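Local coordinates for photosystem II assembly protein Ycf48 (Thermosynechococcus elongatus, PDB 5OJ5) that probably promotes early assembly of photosystem II and replacement of photodamaged D1, and binds the C-terminal extension of the D1 precursor through a seven-bladed beta-propeller, at residues S104-G109 and L146-G151; E111-G116 and G153-I158; L238-N243 and E256-L261. One frame throughout, in Å; residues are numbered along the deposited sequence.

Overall arrangement
Interactions 1 and 2 are two layers of one interface between successive blades of the propeller: strands 101-108 and 111-117 belong to one antiparallel sheet, strands 144-151 and 154-159 to the next. Their centres lie about 5 Å apart and their segments alternate along the chain. Within each sheet the backbone joins the layers, Ser-106 N to Trp-113 O at 2.9 Å and Lys-148 N to Glu-156 O at 2.8 Å. Interaction 3 sits on the opposite side of the torus, its centre about 28 Å from that of interaction 1 and about 30 Å from that of interaction 2; there a loop closes over a three-stranded sheet that follows the Arg-rich patch of residues 202-226 in sequence.

Interaction 1: residues S104-G109 and L146-G151; sequences SVSFQG and LIKALG
The hydroxyl of Ser-106 is held by two partners: the amide of Ala-149 donates to OG over 2.8 Å in a nearly straight bond (175°), and a water 2.7 Å from OG carries the link on to Lys-148 NZ. Ser-104 repeats the first half of this pattern two residues earlier, where its OG accepts from the amide of Ile-147 at 2.9 Å. Both serines hold OG anti to the backbone N (chi1 near 180°), which extends the hydroxyl straight at the neighbouring strand and lets it stand in for a backbone acceptor. Strands 104-108 and 146-151 run parallel, 5° apart, and the two serine bonds link them side chain to backbone.

Close packing flanks these bonds. The Ala-149 methyl lies 3.4 Å from Ser-106 OG, and farther along Gln-108 lays its CG against the CA of Gly-151, 3.6 Å away. Toward this end two waters each donate to Ala-149 O; one also donates to Phe-107 O, while the other accepts from Gln-108 NE2. A classic beta bulge is found here, in which Leu-150 and Gly-151 lie opposite Ser-154. On the far side of strand 101-108, Val-105 N and Phe-107 N bond in turn to Asp-60 and Ser-62 of the preceding blade. Innermost strands lying side by side in this way are characteristic of a beta-propeller.

Interaction 2: residues E111-G116 and G153-I158; sequences EGWIVG and GSAEMI
Glu-111 reaches across to Gly-153, in the turn between the first two strands of the next blade, and accepts its amide on OE1, at 2.8 Å and 167°. The bond uses the syn lone pair of OE1, the side facing the other carboxylate oxygen, and Gly-153 CA lies near OE2 as well. An extended chain, with CG anti to the backbone N (chi1 -171°) and chi2 near 180°, gives the carboxylate this reach.

Next to it the indole of Trp-113 takes the methyl of Ala-155 over one face. CB stands 3.9 Å from the centroid of the six-membered ring and is displaced from its centre toward the CE2-CZ2 bond, with CE2 the nearest ring atom at 3.6 Å: a CH-pi contact between blades.

A water ties the polar and aromatic groups together. It lies in the indole plane at the edge and accepts from Trp-113 NE1 at 3.0 Å, donates to Ser-154 O at 2.8 Å, and donates a weak bond to Glu-111 OE1. The in-plane water and the methyl over the face would be expected to limit rotation of the indole.

Outside this shell, His-123 bonds through NE2 to Glu-111 OE2, so each carboxylate oxygen has a protein partner. The same histidine ring meets Trp-113, while Ile-147 and Ala-149 of the neighbouring inner strand also touch the indole. Met-121 contacts Trp-113 and Val-115 alike.

The chemistry is that of a mixed interface: apolar packing joins the sheets, while the carboxylate and one water satisfy a backbone amide, a carbonyl and the indole N-H. The Gly-153 amide and, more weakly, the water both donate to OE1 and would be expected to stabilise the carboxylate as an anion.

Interaction 3: residues L238-N243 and E256-L261; sequences LWMIVN and ENWGEL
Met-240 and Trp-258 reach toward each other across the contact, with the methionine methyl set almost exactly over the middle of the indole's six-membered ring. CE stands 3.4 Å from that ring's centroid, only 2° off the normal. SD lies over the same face at 4.3 Å, completing a Met-aromatic contact. The bend at the end of the methionine chain (chi3 57°) folds CE over the ring, while CG settles against CZ3 at its margin.

The leading corner of the indole enters a hollow along the strand. There Leu-238 CB meets CH2 at 3.5 Å, and the backbone carbon of Trp-239 faces the ring edge, near its plane. Strand 238-242 is the middle strand of a three-stranded propeller sheet, and residues 258-261 pass alongside it in the loop leading to the following blade, with Trp-258 as the main plug. Thr-222 and Met-230 add to the walls around the indole, and its NE1 makes a weak hydrogen bond to Tyr-206 OH.

A smaller bump is set farther along: Leu-261 leans inward until CD1 touches Val-242 CG2, at 4.0 Å. Thr-223 of the Arg-rich patch packs against both of these side chains.

Interaction 1: residues S104-G109 and L146-G151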
loop_
_atom_site.group_PDB
_atom_site.type_symbol
_atom_site.label_atom_id
_atom_site.label_comp_id
_atom_site.label_asym_id
_atom_site.label_seq_id
_atom_site.Cartn_x
_atom_site.Cartn_y
_atom_site.Cartn_z
ATOM N N SER A 104 -2.322 5.574 6.743
ATOM C CA SER A 104 -1.474 6.096 5.682
ATOM C C SER A 104 -0.475 7.051 6.296
ATOM O O SER A 104 -0.840 7.876 7.134
ATOM C CB SER A 104 -2.347 6.788 4.655
ATOM O OG SER A 104 -1.649 7.412 3.606
ATOM N N VAL A 105 0.786 6.954 5.847
ATOM C CA VAL A 105 1.831 7.904 6.205
ATOM C C VAL A 105 2.579 8.248 4.930
ATOM O O VAL A 105 2.833 7.371 4.090
ATOM C CB VAL A 105 2.784 7.355 7.288
ATOM C CG1 VAL A 105 3.454 6.020 6.878
ATOM C CG2 VAL A 105 3.839 8.388 7.703
ATOM N N SER A 106 2.941 9.528 4.774
ATOM C CA SER A 106 3.653 9.939 3.563
ATOM C C SER A 106 4.565 11.094 3.884
ATOM O O SER A 106 4.103 12.119 4.400
ATOM C CB SER A 106 2.644 10.345 2.502
ATOM O OG SER A 106 3.272 10.782 1.313
ATOM N N PHE A 107 5.829 10.954 3.510
ATOM C CA PHE A 107 6.823 12.032 3.608
ATOM C C PHE A 107 7.270 12.455 2.221
ATOM O O PHE A 107 7.362 11.653 1.286
ATOM C CB PHE A 107 8.068 11.547 4.373
ATOM C CG PHE A 107 7.878 11.597 5.872
ATOM C CD1 PHE A 107 8.331 12.702 6.602
ATOM C CD2 PHE A 107 7.215 10.570 6.563
ATOM C CE1 PHE A 107 8.151 12.797 7.961
ATOM C CE2 PHE A 107 7.026 10.673 7.968
ATOM C CZ PHE A 107 7.493 11.792 8.644
ATOM N N GLN A 108 7.596 13.738 2.126
ATOM C CA GLN A 108 8.385 14.274 1.007
ATOM C C GLN A 108 9.479 15.091 1.695
ATOM O O GLN A 108 9.216 16.170 2.246
ATOM C CB GLN A 108 7.527 15.112 0.073
ATOM C CG GLN A 108 8.327 15.723 -1.073
ATOM C CD GLN A 108 9.115 14.681 -1.823
ATOM O OE1 GLN A 108 10.351 14.816 -1.978
ATOM N NE2 GLN A 108 8.459 13.681 -2.314
ATOM N N GLY A 109 10.668 14.527 1.758
ATOM C CA GLY A 109 11.696 15.119 2.624
ATOM C C GLY A 109 11.221 15.137 4.063
ATOM O O GLY A 109 10.580 14.193 4.539
ATOM N N LEU A 146 -6.080 7.767 2.626
ATOM C CA LEU A 146 -4.761 7.883 2.020
ATOM C C LEU A 146 -4.369 9.342 2.066
ATOM O O LEU A 146 -5.196 10.220 1.798
ATOM C CB LEU A 146 -4.816 7.375 0.554
ATOM C CG LEU A 146 -3.511 7.471 -0.229
ATOM C CD1 LEU A 146 -3.518 6.388 -1.282
ATOM C CD2 LEU A 146 -3.342 8.798 -0.947
ATOM N N ILE A 147 -3.095 9.606 2.356
ATOM C CA ILE A 147 -2.520 10.937 2.177
ATOM C C ILE A 147 -1.246 10.778 1.393
ATOM O O ILE A 147 -0.509 9.795 1.558
ATOM C CB ILE A 147 -2.295 11.632 3.538
ATOM C CG1 ILE A 147 -1.924 13.107 3.358
ATOM C CG2 ILE A 147 -1.309 10.906 4.422
ATOM C CD1 ILE A 147 -2.542 14.049 4.138
ATOM N N LYS A 148 -0.999 11.731 0.497
ATOM C CA LYS A 148 0.217 11.765 -0.298
ATOM C C LYS A 148 0.864 13.130 -0.131
ATOM O O LYS A 148 0.264 14.156 -0.493
ATOM C CB LYS A 148 -0.085 11.462 -1.768
ATOM C CG LYS A 148 1.155 11.585 -2.626
ATOM C CD LYS A 148 2.155 10.460 -2.357
ATOM C CE LYS A 148 3.337 10.452 -3.239
ATOM N NZ LYS A 148 4.271 9.327 -2.836
ATOM N N ALA A 149 2.089 13.132 0.383
ATOM C CA ALA A 149 2.859 14.361 0.534
ATOM C C ALA A 149 3.403 14.772 -0.822
ATOM O O ALA A 149 4.033 13.962 -1.511
ATOM C CB ALA A 149 4.049 14.110 1.451
ATOM N N LEU A 150 3.182 16.032 -1.207
ATOM C CA LEU A 150 3.718 16.560 -2.459
ATOM C C LEU A 150 4.892 17.491 -2.223
ATOM O O LEU A 150 5.512 17.946 -3.180
ATOM C CB LEU A 150 2.601 17.276 -3.230
ATOM C CG LEU A 150 1.431 16.372 -3.624
ATOM C CD1 LEU A 150 0.284 17.186 -4.177
ATOM C CD2 LEU A 150 1.827 15.252 -4.551
ATOM N N GLY A 151 5.227 17.775 -0.964
ATOM C CA GLY A 151 6.298 18.677 -0.614
ATOM C C GLY A 151 5.837 20.113 -0.545
ATOM O O GLY A 151 4.821 20.513 -1.119
HETATM O O HOH W 1 4.294 8.608 0.122
HETATM O O HOH W 2 5.516 11.598 -1.055
HETATM O O HOH W 3 5.855 13.773 -3.509
#

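Interaction 2: residues E111-G116 and G153-I158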
loop_
_atom_site.group_PDB
_atom_site.type_symbol
_atom_site.label_atom_id
_atom_site.label_comp_id
_atom_site.label_asym_id
_atom_site.label_seq_id
_atom_site.Cartn_x
_atom_site.Cartn_y
_atom_site.Cartn_z
ATOM N N GLU A 111 8.879 16.864 5.401
ATOM C CA GLU A 111 7.457 17.108 5.582
ATOM C C GLU A 111 6.700 15.787 5.521
ATOM O O GLU A 111 6.798 15.067 4.527
ATOM C CB GLU A 111 6.903 18.060 4.544
ATOM C CG GLU A 111 5.501 18.430 4.923
ATOM C CD GLU A 111 4.939 19.592 4.121
ATOM O OE1 GLU A 111 5.340 19.826 2.935
ATOM O OE2 GLU A 111 4.085 20.369 4.707
ATOM N N GLY A 112 5.955 15.474 6.583
ATOM C CA GLY A 112 5.236 14.228 6.661
ATOM C C GLY A 112 3.816 14.411 7.151
ATOM O O GLY A 112 3.483 15.364 7.850
ATOM N N TRP A 113 3.001 13.426 6.789
ATOM C CA TRP A 113 1.580 13.437 7.089
ATOM C C TRP A 113 1.147 12.030 7.475
ATOM O O TRP A 113 1.621 11.050 6.884
ATOM C CB TRP A 113 0.774 13.830 5.847
ATOM C CG TRP A 113 1.180 15.103 5.179
ATOM C CD1 TRP A 113 2.259 15.298 4.374
ATOM C CD2 TRP A 113 0.509 16.357 5.255
ATOM N NE1 TRP A 113 2.293 16.609 3.922
ATOM C CE2 TRP A 113 1.229 17.272 4.451
ATOM C CE3 TRP A 113 -0.659 16.785 5.897
ATOM C CZ2 TRP A 113 0.814 18.601 4.280
ATOM C CZ3 TRP A 113 -1.063 18.116 5.743
ATOM C CH2 TRP A 113 -0.329 18.986 4.932
ATOM N N ILE A 114 0.240 11.934 8.437
ATOM C CA ILE A 114 -0.416 10.671 8.800
ATOM C C ILE A 114 -1.910 10.937 8.817
ATOM O O ILE A 114 -2.346 11.965 9.342
ATOM C CB ILE A 114 0.026 10.194 10.200
ATOM C CG1 ILE A 114 1.529 9.880 10.209
ATOM C CG2 ILE A 114 -0.783 8.963 10.625
ATOM C CD1 ILE A 114 2.095 9.733 11.624
ATOM N N VAL A 115 -2.698 9.999 8.282
ATOM C CA VAL A 115 -4.141 10.081 8.455
ATOM C C VAL A 115 -4.690 8.754 8.934
ATOM O O VAL A 115 -4.111 7.685 8.719
ATOM C CB VAL A 115 -4.884 10.555 7.190
ATOM C CG1 VAL A 115 -4.453 11.949 6.809
ATOM C CG2 VAL A 115 -4.695 9.582 6.007
ATOM N N GLY A 116 -5.865 8.827 9.547
ATOM C CA GLY A 116 -6.490 7.636 10.055
ATOM C C GLY A 116 -7.949 7.817 10.368
ATOM O O GLY A 116 -8.557 8.866 10.111
ATOM N N GLY A 153 4.421 22.101 1.503
ATOM C CA GLY A 153 3.120 22.518 1.965
ATOM C C GLY A 153 1.944 21.913 1.241
ATOM O O GLY A 153 0.792 22.181 1.624
ATOM N N SER A 154 2.173 21.098 0.217
ATOM C CA SER A 154 1.078 20.531 -0.554
ATOM C C SER A 154 0.906 19.045 -0.243
ATOM O O SER A 154 1.873 18.314 -0.001
ATOM C CB SER A 154 1.360 20.707 -2.044
ATOM O OG SER A 154 1.177 22.062 -2.481
ATOM N N ALA A 155 -0.352 18.604 -0.291
ATOM C CA ALA A 155 -0.656 17.188 -0.084
ATOM C C ALA A 155 -2.021 16.907 -0.689
ATOM O O ALA A 155 -2.846 17.811 -0.861
ATOM C CB ALA A 155 -0.657 16.818 1.389
ATOM N N GLU A 156 -2.265 15.642 -0.994
ATOM C CA GLU A 156 -3.583 15.183 -1.416
ATOM C C GLU A 156 -4.073 14.092 -0.503
ATOM O O GLU A 156 -3.304 13.278 -0.026
ATOM C CB GLU A 156 -3.576 14.737 -2.804
ATOM C CG GLU A 156 -2.645 13.817 -3.254
ATOM C CD GLU A 156 -2.579 13.841 -4.786
ATOM O OE1 GLU A 156 -2.508 12.756 -5.363
ATOM O OE2 GLU A 156 -2.640 14.919 -5.446
ATOM N N MET A 157 -5.378 14.104 -0.260
ATOM C CA MET A 157 -6.031 13.173 0.643
ATOM C C MET A 157 -7.238 12.542 -0.042
ATOM O O MET A 157 -7.989 13.222 -0.749
ATOM C CB MET A 157 -6.495 13.965 1.905
ATOM C CG MET A 157 -7.278 13.082 2.884
ATOM S SD MET A 157 -7.653 13.794 4.458
ATOM C CE MET A 157 -8.513 15.308 3.986
ATOM N N ILE A 158 -7.425 11.255 0.188
ATOM C CA ILE A 158 -8.604 10.549 -0.306
ATOM C C ILE A 158 -9.289 9.919 0.888
ATOM O O ILE A 158 -8.630 9.287 1.734
ATOM C CB ILE A 158 -8.250 9.483 -1.367
ATOM C CG1 ILE A 158 -7.500 10.187 -2.497
ATOM C CG2 ILE A 158 -9.534 8.831 -1.902
ATOM C CD1 ILE A 158 -7.351 9.363 -3.765
HETATM O O HOH W 4 3.943 17.794 1.738
#

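Interaction 3: residues L238-N243 and E256-L261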
loop_
_atom_site.group_PDB
_atom_site.type_symbol
_atom_site.label_atom_id
_atom_site.label_comp_id
_atom_site.label_asym_id
_atom_site.label_seq_id
_atom_site.Cartn_x
_atom_site.Cartn_y
_atom_site.Cartn_z
ATOM N N LEU A 238 -2.171 -1.274 -15.989
ATOM C CA LEU A 238 -2.782 -1.701 -14.744
ATOM C C LEU A 238 -2.545 -3.187 -14.539
ATOM O O LEU A 238 -2.441 -3.969 -15.492
ATOM C CB LEU A 238 -4.280 -1.443 -14.746
ATOM C CG LEU A 238 -4.814 0.005 -14.796
ATOM C CD1 LEU A 238 -6.340 0.051 -15.123
ATOM C CD2 LEU A 238 -4.557 0.664 -13.508
ATOM N N TRP A 239 -2.539 -3.578 -13.261
ATOM C CA TRP A 239 -2.597 -4.975 -12.871
ATOM C C TRP A 239 -3.822 -5.171 -11.990
ATOM O O TRP A 239 -4.290 -4.242 -11.337
ATOM C CB TRP A 239 -1.309 -5.439 -12.147
ATOM C CG TRP A 239 -0.924 -4.652 -10.927
ATOM C CD1 TRP A 239 0.009 -3.647 -10.856
ATOM C CD2 TRP A 239 -1.442 -4.813 -9.605
ATOM N NE1 TRP A 239 0.115 -3.181 -9.572
ATOM C CE2 TRP A 239 -0.772 -3.873 -8.783
ATOM C CE3 TRP A 239 -2.394 -5.660 -9.014
ATOM C CZ2 TRP A 239 -1.028 -3.754 -7.420
ATOM C CZ3 TRP A 239 -2.663 -5.519 -7.646
ATOM C CH2 TRP A 239 -1.986 -4.567 -6.871
ATOM N N MET A 240 -4.296 -6.412 -11.948
ATOM C CA MET A 240 -5.355 -6.814 -11.043
ATOM C C MET A 240 -5.042 -8.146 -10.386
ATOM O O MET A 240 -4.465 -9.042 -11.014
ATOM C CB MET A 240 -6.742 -6.902 -11.742
ATOM C CG MET A 240 -6.825 -7.898 -12.873
ATOM S SD MET A 240 -8.492 -8.091 -13.542
ATOM C CE MET A 240 -8.934 -6.503 -14.023
ATOM N N ILE A 241 -5.475 -8.269 -9.142
ATOM C CA ILE A 241 -5.581 -9.528 -8.408
ATOM C C ILE A 241 -7.068 -9.815 -8.245
ATOM O O ILE A 241 -7.817 -8.945 -7.777
ATOM C CB ILE A 241 -4.926 -9.434 -7.023
ATOM C CG1 ILE A 241 -3.420 -9.233 -7.162
ATOM C CG2 ILE A 241 -5.271 -10.692 -6.207
ATOM C CD1 ILE A 241 -2.738 -8.855 -5.843
ATOM N N VAL A 242 -7.492 -11.027 -8.622
ATOM C CA VAL A 242 -8.879 -11.437 -8.479
ATOM C C VAL A 242 -8.951 -12.635 -7.540
ATOM O O VAL A 242 -7.960 -13.311 -7.255
ATOM C CB VAL A 242 -9.585 -11.742 -9.813
ATOM C CG1 VAL A 242 -9.469 -10.553 -10.766
ATOM C CG2 VAL A 242 -9.031 -12.991 -10.411
ATOM N N ASN A 243 -10.178 -12.902 -7.079
ATOM C CA ASN A 243 -10.445 -13.999 -6.161
ATOM C C ASN A 243 -9.838 -15.297 -6.659
ATOM O O ASN A 243 -9.804 -15.576 -7.862
ATOM C CB ASN A 243 -11.957 -14.207 -5.967
ATOM C CG ASN A 243 -12.266 -15.116 -4.783
ATOM O OD1 ASN A 243 -11.915 -14.803 -3.655
ATOM N ND2 ASN A 243 -12.898 -16.255 -5.043
ATOM N N GLU A 256 -8.353 -0.388 -20.989
ATOM C CA GLU A 256 -9.593 -1.054 -20.631
ATOM C C GLU A 256 -9.697 -2.465 -21.185
ATOM O O GLU A 256 -10.653 -3.170 -20.842
ATOM C CB GLU A 256 -10.805 -0.203 -21.012
ATOM C CG GLU A 256 -10.936 1.047 -20.148
ATOM C CD GLU A 256 -11.719 2.141 -20.834
ATOM O OE1 GLU A 256 -11.584 3.326 -20.443
ATOM O OE2 GLU A 256 -12.484 1.801 -21.761
ATOM N N ASN A 257 -8.721 -2.906 -21.984
ATOM C CA ASN A 257 -8.625 -4.290 -22.429
ATOM C C ASN A 257 -7.615 -5.043 -21.561
ATOM O O ASN A 257 -6.585 -4.497 -21.156
ATOM C CB ASN A 257 -8.217 -4.394 -23.904
ATOM C CG ASN A 257 -9.407 -4.252 -24.872
ATOM O OD1 ASN A 257 -9.358 -3.446 -25.806
ATOM N ND2 ASN A 257 -10.462 -5.039 -24.662
ATOM N N TRP A 258 -7.902 -6.303 -21.302
ATOM C CA TRP A 258 -7.183 -7.058 -20.293
ATOM C C TRP A 258 -6.701 -8.353 -20.927
ATOM O O TRP A 258 -7.366 -8.935 -21.794
ATOM C CB TRP A 258 -8.082 -7.295 -19.057
ATOM C CG TRP A 258 -8.214 -6.080 -18.229
ATOM C CD1 TRP A 258 -9.094 -5.034 -18.382
ATOM C CD2 TRP A 258 -7.345 -5.698 -17.185
ATOM N NE1 TRP A 258 -8.858 -4.056 -17.469
ATOM C CE2 TRP A 258 -7.791 -4.439 -16.706
ATOM C CE3 TRP A 258 -6.252 -6.313 -16.545
ATOM C CZ2 TRP A 258 -7.197 -3.801 -15.676
ATOM C CZ3 TRP A 258 -5.666 -5.635 -15.506
ATOM C CH2 TRP A 258 -6.162 -4.418 -15.077
ATOM N N GLY A 259 -5.527 -8.780 -20.496
ATOM C CA GLY A 259 -4.891 -9.983 -20.985
ATOM C C GLY A 259 -5.410 -11.246 -20.325
ATOM O O GLY A 259 -6.397 -11.244 -19.589
ATOM N N GLU A 260 -4.723 -12.351 -20.620
ATOM C CA GLU A 260 -5.099 -13.649 -20.076
ATOM C C GLU A 260 -5.043 -13.675 -18.554
ATOM O O GLU A 260 -4.217 -13.028 -17.911
ATOM C CB GLU A 260 -4.196 -14.761 -20.647
ATOM C CG GLU A 260 -2.892 -15.036 -19.860
ATOM C CD GLU A 260 -1.925 -16.049 -20.509
ATOM O OE1 GLU A 260 -1.040 -15.619 -21.279
ATOM O OE2 GLU A 260 -2.034 -17.269 -20.229
ATOM N N LEU A 261 -5.940 -14.447 -17.980
ATOM C CA LEU A 261 -5.968 -14.635 -16.547
ATOM C C LEU A 261 -4.878 -15.633 -16.163
ATOM O O LEU A 261 -4.894 -16.774 -16.624
ATOM C CB LEU A 261 -7.374 -15.097 -16.163
ATOM C CG LEU A 261 -7.694 -15.028 -14.673
ATOM C CD1 LEU A 261 -7.525 -13.613 -14.096
ATOM C CD2 LEU A 261 -9.078 -15.575 -14.408
#